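Local coordinates for protein whirlin (Mus musculus, PDB 6FDD) that is a scaffold protein of the USH2 complex in hearing and vision, needed for elongation and maintenance of hair cell stereocilia, here represented by its HHD2 domain, at residues Q16-M29 with L53-V66. Numbering follows the deposited sequence.
Sequences QARHLLTEQERATM and LLNTHAKFSLLSEV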
ATOM      1  N   GLN A  16       8.921   0.164  -8.009  1.00 43.02           N
ATOM      2  CA  GLN A  16       9.291   0.936  -6.826  1.00 42.10           C
ATOM      3  C   GLN A  16       9.507   0.035  -5.601  1.00 43.16           C
ATOM      4  O   GLN A  16      10.477   0.235  -4.865  1.00 43.13           O
ATOM      5  CB  GLN A  16       8.244   2.026  -6.543  1.00 43.49           C
ATOM      6  CG  GLN A  16       8.423   3.301  -7.373  1.00 58.15           C
ATOM      7  CD  GLN A  16       9.759   3.963  -7.139  1.00 77.38           C
ATOM      8  OE1 GLN A  16      10.672   3.876  -7.968  1.00 74.57           O
ATOM      9  NE2 GLN A  16       9.917   4.599  -5.986  1.00 66.43           N
ATOM     10  N   ALA A  17       8.627  -0.976  -5.417  1.00 37.28           N
ATOM     11  CA  ALA A  17       8.697  -1.942  -4.316  1.00 36.02           C
ATOM     12  C   ALA A  17       9.974  -2.766  -4.406  1.00 39.38           C
ATOM     13  O   ALA A  17      10.642  -2.938  -3.395  1.00 37.10           O
ATOM     14  CB  ALA A  17       7.473  -2.844  -4.316  1.00 36.60           C
ATOM     15  N   ARG A  18      10.362  -3.205  -5.628  1.00 37.37           N
ATOM     16  CA  ARG A  18      11.586  -3.977  -5.852  1.00 37.69           C
ATOM     17  C   ARG A  18      12.856  -3.243  -5.417  1.00 43.93           C
ATOM     18  O   ARG A  18      13.778  -3.879  -4.913  1.00 43.84           O
ATOM     19  CB  ARG A  18      11.685  -4.452  -7.306  1.00 36.48           C
ATOM     20  CG  ARG A  18      10.851  -5.704  -7.562  1.00 42.49           C
ATOM     21  CD  ARG A  18      10.828  -6.099  -9.031  1.00 48.76           C
ATOM     22  NE  ARG A  18       9.800  -7.107  -9.304  1.00 57.64           N
ATOM     23  CZ  ARG A  18       9.958  -8.416  -9.123  1.00 66.03           C
ATOM     24  NH1 ARG A  18      11.107  -8.896  -8.662  1.00 48.62           N
ATOM     25  NH2 ARG A  18       8.966  -9.254  -9.393  1.00 50.06           N
ATOM     26  N   HIS A  19      12.878  -1.908  -5.565  1.00 42.62           N
ATOM     27  CA  HIS A  19      14.002  -1.053  -5.174  1.00 43.65           C
ATOM     28  C   HIS A  19      14.045  -0.740  -3.664  1.00 43.93           C
ATOM     29  O   HIS A  19      15.130  -0.652  -3.095  1.00 44.11           O
ATOM     30  CB  HIS A  19      13.978   0.256  -6.004  1.00 45.86           C
ATOM     31  CG  HIS A  19      14.943   1.311  -5.550  1.00 50.45           C
ATOM     32  ND1 HIS A  19      14.505   2.567  -5.150  1.00 52.85           N
ATOM     33  CD2 HIS A  19      16.291   1.256  -5.418  1.00 52.96           C
ATOM     34  CE1 HIS A  19      15.596   3.234  -4.801  1.00 52.60           C
ATOM     35  NE2 HIS A  19      16.696   2.488  -4.949  1.00 52.98           N
ATOM     36  N   LEU A  20      12.881  -0.560  -3.026  1.00 37.45           N
ATOM     37  CA  LEU A  20      12.801  -0.158  -1.617  1.00 36.39           C
ATOM     38  C   LEU A  20      12.582  -1.283  -0.596  1.00 36.19           C
ATOM     39  O   LEU A  20      12.883  -1.088   0.583  1.00 35.57           O
ATOM     40  CB  LEU A  20      11.701   0.910  -1.449  1.00 36.46           C
ATOM     41  CG  LEU A  20      11.885   2.224  -2.244  1.00 41.40           C
ATOM     42  CD1 LEU A  20      10.622   3.047  -2.249  1.00 41.56           C
ATOM     43  CD2 LEU A  20      13.048   3.045  -1.712  1.00 44.60           C
ATOM     44  N   LEU A  21      12.047  -2.433  -1.030  1.00 29.33           N
ATOM     45  CA  LEU A  21      11.735  -3.544  -0.127  1.00 28.43           C
ATOM     46  C   LEU A  21      12.496  -4.824  -0.435  1.00 33.02           C
ATOM     47  O   LEU A  21      12.816  -5.091  -1.599  1.00 33.69           O
ATOM     48  CB  LEU A  21      10.223  -3.858  -0.209  1.00 27.88           C
ATOM     49  CG  LEU A  21       9.209  -2.728   0.034  1.00 31.52           C
ATOM     50  CD1 LEU A  21       7.790  -3.227  -0.201  1.00 30.94           C
ATOM     51  CD2 LEU A  21       9.339  -2.151   1.446  1.00 31.31           C
ATOM     52  N   THR A  22      12.697  -5.673   0.598  1.00 28.66           N
ATOM     53  CA  THR A  22      13.293  -7.010   0.427  1.00 27.24           C
ATOM     54  C   THR A  22      12.207  -7.869  -0.239  1.00 27.34           C
ATOM     55  O   THR A  22      11.038  -7.453  -0.250  1.00 25.68           O
ATOM     56  CB  THR A  22      13.639  -7.628   1.798  1.00 33.24           C
ATOM     57  OG1 THR A  22      12.427  -7.862   2.532  1.00 29.63           O
ATOM     58  CG2 THR A  22      14.622  -6.769   2.618  1.00 33.95           C
ATOM     59  N   GLU A  23      12.553  -9.080  -0.720  1.00 23.59           N
ATOM     60  CA  GLU A  23      11.570  -9.993  -1.311  1.00 23.57           C
ATOM     61  C   GLU A  23      10.451 -10.290  -0.292  1.00 25.22           C
ATOM     62  O   GLU A  23       9.279 -10.276  -0.662  1.00 25.05           O
ATOM     63  CB  GLU A  23      12.231 -11.303  -1.786  1.00 25.12           C
ATOM     64  CG  GLU A  23      11.275 -12.265  -2.480  1.00 35.24           C
ATOM     65  CD  GLU A  23      10.423 -13.177  -1.608  1.00 55.38           C
ATOM     66  OE1 GLU A  23      10.850 -13.490  -0.473  1.00 53.66           O
ATOM     67  OE2 GLU A  23       9.327 -13.579  -2.063  1.00 44.24           O
ATOM     68  N   GLN A  24      10.827 -10.544   0.978  1.00 22.31           N
ATOM     69  CA  GLN A  24       9.859 -10.864   2.038  1.00 22.15           C
ATOM     70  C   GLN A  24       8.921  -9.691   2.350  1.00 25.00           C
ATOM     71  O   GLN A  24       7.718  -9.902   2.509  1.00 25.14           O
ATOM     72  CB  GLN A  24      10.569 -11.404   3.293  1.00 23.10           C
ATOM     73  CG  GLN A  24      11.181 -12.799   3.050  1.00 28.42           C
ATOM     74  CD  GLN A  24      10.147 -13.907   3.071  1.00 43.48           C
ATOM     75  OE1 GLN A  24       9.709 -14.343   4.129  1.00 35.79           O
ATOM     76  NE2 GLN A  24       9.706 -14.383   1.914  1.00 32.93           N
ATOM     77  N   GLU A  25       9.450  -8.463   2.401  1.00 22.47           N
ATOM     78  CA  GLU A  25       8.632  -7.258   2.645  1.00 22.33           C
ATOM     79  C   GLU A  25       7.695  -7.019   1.452  1.00 24.67           C
ATOM     80  O   GLU A  25       6.533  -6.665   1.634  1.00 23.45           O
ATOM     81  CB  GLU A  25       9.523  -6.027   2.839  1.00 23.72           C
ATOM     82  CG  GLU A  25      10.295  -5.987   4.147  1.00 31.15           C
ATOM     83  CD  GLU A  25      11.201  -4.774   4.225  1.00 54.98           C
ATOM     84  OE1 GLU A  25      11.871  -4.453   3.215  1.00 30.00           O
ATOM     85  OE2 GLU A  25      11.188  -4.104   5.282  1.00 60.91           O
ATOM     86  N   ARG A  26       8.204  -7.220   0.219  1.00 20.99           N
ATOM     87  CA  ARG A  26       7.404  -7.083  -1.000  1.00 20.75           C
ATOM     88  C   ARG A  26       6.251  -8.111  -0.984  1.00 22.26           C
ATOM     89  O   ARG A  26       5.110  -7.754  -1.285  1.00 21.52           O
ATOM     90  CB  ARG A  26       8.299  -7.242  -2.243  1.00 23.11           C
ATOM     91  CG  ARG A  26       7.559  -7.037  -3.566  1.00 35.54           C
ATOM     92  CD  ARG A  26       8.486  -6.882  -4.767  1.00 43.59           C
ATOM     93  NE  ARG A  26       9.570  -7.875  -4.825  1.00 52.37           N
ATOM     94  CZ  ARG A  26       9.467  -9.100  -5.340  1.00 65.12           C
ATOM     95  NH1 ARG A  26       8.311  -9.526  -5.835  1.00 49.89           N
ATOM     96  NH2 ARG A  26      10.509  -9.919  -5.334  1.00 53.15           N
ATOM     97  N   ALA A  27       6.540  -9.363  -0.549  1.00 20.34           N
ATOM     98  CA  ALA A  27       5.515 -10.409  -0.415  1.00 19.50           C
ATOM     99  C   ALA A  27       4.426  -9.952   0.583  1.00 21.34           C
ATOM    100  O   ALA A  27       3.244 -10.155   0.316  1.00 19.86           O
ATOM    101  CB  ALA A  27       6.151 -11.714   0.052  1.00 20.53           C
ATOM    102  N   THR A  28       4.823  -9.306   1.711  1.00 18.52           N
ATOM    103  CA  THR A  28       3.837  -8.795   2.694  1.00 17.65           C
ATOM    104  C   THR A  28       2.944  -7.717   2.065  1.00 20.66           C
ATOM    105  O   THR A  28       1.712  -7.772   2.189  1.00 18.91           O
ATOM    106  CB  THR A  28       4.560  -8.320   3.968  1.00 22.07           C
ATOM    107  OG1 THR A  28       5.270  -9.424   4.526  1.00 22.13           O
ATOM    108  CG2 THR A  28       3.594  -7.755   5.016  1.00 20.90           C
HETATM  109  N   MSE A  29       3.551  -6.753   1.365  1.00 18.46           N
HETATM  110  CA  MSE A  29       2.774  -5.707   0.708  1.00 19.36           C
HETATM  111  C   MSE A  29       1.776  -6.297  -0.285  1.00 21.53           C
HETATM  112  O   MSE A  29       0.605  -5.934  -0.243  1.00 21.91           O
HETATM  113  CB  MSE A  29       3.678  -4.691  -0.006  1.00 21.59           C
HETATM  114  CG  MSE A  29       2.874  -3.626  -0.732  1.00 29.38           C
HETATM  115 SE   MSE A  29       4.054  -2.355  -1.547  1.00 39.10          SE
HETATM  116  CE  MSE A  29       3.918  -1.117  -0.091  1.00 36.53           C
ATOM    117  N   LEU A  53       4.415  -2.199   8.050  1.00 20.31           N
ATOM    118  CA  LEU A  53       5.463  -2.662   7.136  1.00 19.51           C
ATOM    119  C   LEU A  53       6.453  -1.566   6.729  1.00 22.82           C
ATOM    120  O   LEU A  53       7.662  -1.802   6.691  1.00 23.38           O
ATOM    121  CB  LEU A  53       4.785  -3.248   5.875  1.00 20.03           C
ATOM    122  CG  LEU A  53       5.702  -3.800   4.786  1.00 25.29           C
ATOM    123  CD1 LEU A  53       6.402  -5.084   5.256  1.00 26.43           C
ATOM    124  CD2 LEU A  53       4.912  -4.063   3.511  1.00 28.33           C
ATOM    125  N   LEU A  54       5.934  -0.392   6.359  1.00 20.19           N
ATOM    126  CA  LEU A  54       6.720   0.715   5.807  1.00 20.29           C
ATOM    127  C   LEU A  54       7.319   1.585   6.911  1.00 25.73           C
ATOM    128  O   LEU A  54       6.798   2.658   7.223  1.00 25.08           O
ATOM    129  CB  LEU A  54       5.840   1.505   4.812  1.00 20.53           C
ATOM    130  CG  LEU A  54       5.151   0.664   3.722  1.00 24.62           C
ATOM    131  CD1 LEU A  54       4.213   1.510   2.895  1.00 24.56           C
ATOM    132  CD2 LEU A  54       6.182  -0.075   2.829  1.00 24.13           C
ATOM    133  N   ASN A  55       8.411   1.089   7.518  1.00 22.90           N
ATOM    134  CA  ASN A  55       9.045   1.714   8.682  1.00 23.46           C
ATOM    135  C   ASN A  55       9.927   2.927   8.391  1.00 31.30           C
ATOM    136  O   ASN A  55      10.039   3.790   9.256  1.00 32.88           O
ATOM    137  CB  ASN A  55       9.825   0.686   9.496  1.00 24.42           C
ATOM    138  CG  ASN A  55      10.965   0.032   8.751  1.00 34.55           C
ATOM    139  OD1 ASN A  55      10.793  -0.491   7.658  1.00 24.58           O
ATOM    140  ND2 ASN A  55      12.154   0.039   9.325  1.00 30.39           N
ATOM    141  N   THR A  56      10.567   2.999   7.223  1.00 28.46           N
ATOM    142  CA  THR A  56      11.471   4.119   6.919  1.00 29.22           C
ATOM    143  C   THR A  56      10.799   5.218   6.078  1.00 34.32           C
ATOM    144  O   THR A  56       9.741   5.002   5.487  1.00 31.75           O
ATOM    145  CB  THR A  56      12.724   3.614   6.198  1.00 35.40           C
ATOM    146  OG1 THR A  56      12.348   3.250   4.869  1.00 35.62           O
ATOM    147  CG2 THR A  56      13.402   2.446   6.919  1.00 33.52           C
ATOM    148  N   HIS A  57      11.449   6.398   6.003  1.00 34.23           N
ATOM    149  CA  HIS A  57      10.963   7.533   5.209  1.00 34.81           C
ATOM    150  C   HIS A  57      10.818   7.127   3.725  1.00 36.22           C
ATOM    151  O   HIS A  57       9.762   7.365   3.134  1.00 34.70           O
ATOM    152  CB  HIS A  57      11.916   8.734   5.368  1.00 36.34           C
ATOM    153  CG  HIS A  57      11.448   9.969   4.671  1.00 40.26           C
ATOM    154  ND1 HIS A  57      10.486  10.798   5.229  1.00 42.45           N
ATOM    155  CD2 HIS A  57      11.813  10.469   3.467  1.00 42.59           C
ATOM    156  CE1 HIS A  57      10.299  11.774   4.351  1.00 42.06           C
ATOM    157  NE2 HIS A  57      11.083  11.624   3.279  1.00 42.45           N
ATOM    158  N   ALA A  58      11.849   6.459   3.160  1.00 32.58           N
ATOM    159  CA  ALA A  58      11.831   5.997   1.769  1.00 32.50           C
ATOM    160  C   ALA A  58      10.692   4.998   1.535  1.00 34.67           C
ATOM    161  O   ALA A  58      10.038   5.066   0.500  1.00 34.00           O
ATOM    162  CB  ALA A  58      13.167   5.367   1.396  1.00 33.44           C
ATOM    163  N   LYS A  59      10.434   4.090   2.504  1.00 29.66           N
ATOM    164  CA  LYS A  59       9.355   3.101   2.355  1.00 28.07           C
ATOM    165  C   LYS A  59       7.984   3.738   2.350  1.00 29.14           C
ATOM    166  O   LYS A  59       7.121   3.280   1.605  1.00 28.04           O
ATOM    167  CB  LYS A  59       9.451   1.996   3.413  1.00 28.95           C
ATOM    168  CG  LYS A  59      10.597   1.021   3.177  1.00 24.51           C
ATOM    169  CD  LYS A  59      10.731   0.071   4.347  1.00 26.59           C
ATOM    170  CE  LYS A  59      12.060  -0.641   4.324  1.00 30.12           C
ATOM    171  NZ  LYS A  59      12.224  -1.537   5.503  1.00 29.62           N
ATOM    172  N   PHE A  60       7.783   4.818   3.144  1.00 27.54           N
ATOM    173  CA  PHE A  60       6.519   5.554   3.208  1.00 27.67           C
ATOM    174  C   PHE A  60       6.097   6.071   1.814  1.00 29.31           C
ATOM    175  O   PHE A  60       4.900   6.093   1.519  1.00 27.65           O
ATOM    176  CB  PHE A  60       6.556   6.700   4.247  1.00 30.32           C
ATOM    177  CG  PHE A  60       5.236   7.440   4.382  1.00 33.53           C
ATOM    178  CD1 PHE A  60       4.202   6.922   5.156  1.00 38.11           C
ATOM    179  CD2 PHE A  60       5.010   8.631   3.695  1.00 36.83           C
ATOM    180  CE1 PHE A  60       2.975   7.594   5.261  1.00 39.46           C
ATOM    181  CE2 PHE A  60       3.778   9.293   3.789  1.00 40.26           C
ATOM    182  CZ  PHE A  60       2.771   8.770   4.574  1.00 38.79           C
ATOM    183  N   SER A  61       7.080   6.436   0.955  1.00 26.97           N
ATOM    184  CA  SER A  61       6.816   6.908  -0.419  1.00 27.65           C
ATOM    185  C   SER A  61       6.018   5.902  -1.267  1.00 31.24           C
ATOM    186  O   SER A  61       5.330   6.305  -2.211  1.00 29.90           O
ATOM    187  CB  SER A  61       8.114   7.307  -1.119  1.00 30.92           C
ATOM    188  OG  SER A  61       8.816   6.174  -1.591  1.00 40.26           O
ATOM    189  N   LEU A  62       6.067   4.597  -0.909  1.00 27.67           N
ATOM    190  CA  LEU A  62       5.294   3.576  -1.628  1.00 27.20           C
ATOM    191  C   LEU A  62       3.781   3.756  -1.513  1.00 29.22           C
ATOM    192  O   LEU A  62       3.071   3.343  -2.422  1.00 26.99           O
ATOM    193  CB  LEU A  62       5.691   2.150  -1.209  1.00 27.60           C
ATOM    194  CG  LEU A  62       7.046   1.668  -1.703  1.00 32.91           C
ATOM    195  CD1 LEU A  62       7.467   0.437  -0.957  1.00 33.15           C
ATOM    196  CD2 LEU A  62       7.008   1.358  -3.208  1.00 36.17           C
ATOM    197  N   LEU A  63       3.268   4.363  -0.413  1.00 26.23           N
ATOM    198  CA  LEU A  63       1.810   4.562  -0.285  1.00 25.48           C
ATOM    199  C   LEU A  63       1.228   5.452  -1.391  1.00 30.89           C
ATOM    200  O   LEU A  63       0.072   5.237  -1.778  1.00 29.71           O
ATOM    201  CB  LEU A  63       1.393   5.049   1.111  1.00 25.08           C
ATOM    202  CG  LEU A  63       1.529   3.995   2.210  1.00 29.04           C
ATOM    203  CD1 LEU A  63       1.603   4.629   3.573  1.00 28.96           C
ATOM    204  CD2 LEU A  63       0.399   2.978   2.142  1.00 29.71           C
ATOM    205  N   SER A  64       2.036   6.394  -1.953  1.00 30.87           N
ATOM    206  CA  SER A  64       1.565   7.217  -3.084  1.00 32.03           C
ATOM    207  C   SER A  64       1.389   6.335  -4.338  1.00 36.01           C
ATOM    208  O   SER A  64       0.481   6.580  -5.129  1.00 35.90           O
ATOM    209  CB  SER A  64       2.489   8.401  -3.355  1.00 36.78           C
ATOM    210  OG  SER A  64       3.791   7.989  -3.734  1.00 48.41           O
ATOM    211  N   GLU A  65       2.208   5.270  -4.476  1.00 33.13           N
ATOM    212  CA  GLU A  65       2.065   4.314  -5.582  1.00 32.81           C
ATOM    213  C   GLU A  65       0.863   3.412  -5.331  1.00 34.64           C
ATOM    214  O   GLU A  65       0.119   3.115  -6.262  1.00 34.02           O
ATOM    215  CB  GLU A  65       3.342   3.483  -5.782  1.00 34.74           C
ATOM    216  CG  GLU A  65       4.611   4.295  -6.018  1.00 47.79           C
ATOM    217  CD  GLU A  65       4.788   4.945  -7.379  1.00 81.91           C
ATOM    218  OE1 GLU A  65       3.921   4.764  -8.266  1.00 82.24           O
ATOM    219  OE2 GLU A  65       5.819   5.632  -7.560  1.00 85.32           O
ATOM    220  N   VAL A  66       0.644   2.998  -4.053  1.00 28.76           N
ATOM    221  CA  VAL A  66      -0.516   2.177  -3.659  1.00 27.83           C
ATOM    222  C   VAL A  66      -1.818   2.923  -3.956  1.00 30.89           C
ATOM    223  O   VAL A  66      -2.783   2.308  -4.399  1.00 30.97           O
ATOM    224  CB  VAL A  66      -0.419   1.712  -2.174  1.00 30.66           C
ATOM    225  CG1 VAL A  66      -1.728   1.097  -1.666  1.00 30.74           C
ATOM    226  CG2 VAL A  66       0.742   0.744  -1.984  1.00 30.10           C
TER
HETATM  227  O   HOH W   1       8.001   4.888  -3.948  1.00 48.68           O
HETATM  228  O   HOH W   2      11.898  -3.401   8.535  1.00 42.35           O
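Lys59 and Glu25 form a salt bridge, with Lys59 NZ 2.8 Å from Glu25 OE2. The ammonium uses the syn lone pair of OE2, and the two side chains cross at about a right angle. Lys59 NZ also donates to Asn55 OD1, at 2.8 Å, so one charge ties two acceptors together. Glu25 OE1 takes Thr22 N on its anti lone pair, at 3.0 Å. Thr22 OG1 in turn accepts from Glu25 N, which completes a capping box at the start of helix 23-37. Both carboxylate oxygens are thus engaged, which fixes the turn of the group. Lys59 runs extended beyond CG (chi2 173°), and its CG and CD pass Leu21 CD2. A methionine in its place would probably leave the Glu25 carboxylate and Asn55 OD1 without their shared positive partner. At the other end, a water links Gln16 NE2 to Ser61 OG.

Leu62 is a knob in a hole formed by Gln16, Ala17, Leu20 and Met29. Its CD1 meets Leu21 CG tip to tip at 3.7 Å, while its CD2 lies 3.6 Å from Gln16 CB. The selenomethionine Met29 bends at chi3 (-96°), bringing CE to 3.8 Å from Leu54 CD2 and also against Leu62 CB. Leu53 lays CD2 on the first turns of helix 23-37, 3.6 Å from Glu25 O.

The short segments 16-20 and 62-66 run nearly antiparallel, at 160°. Met29 and Val66 also touch Leu13 of helix 11-20 and, through Leu50 and Met46 respectively, helix 43-53, joining the contact to the helical core of HHD2.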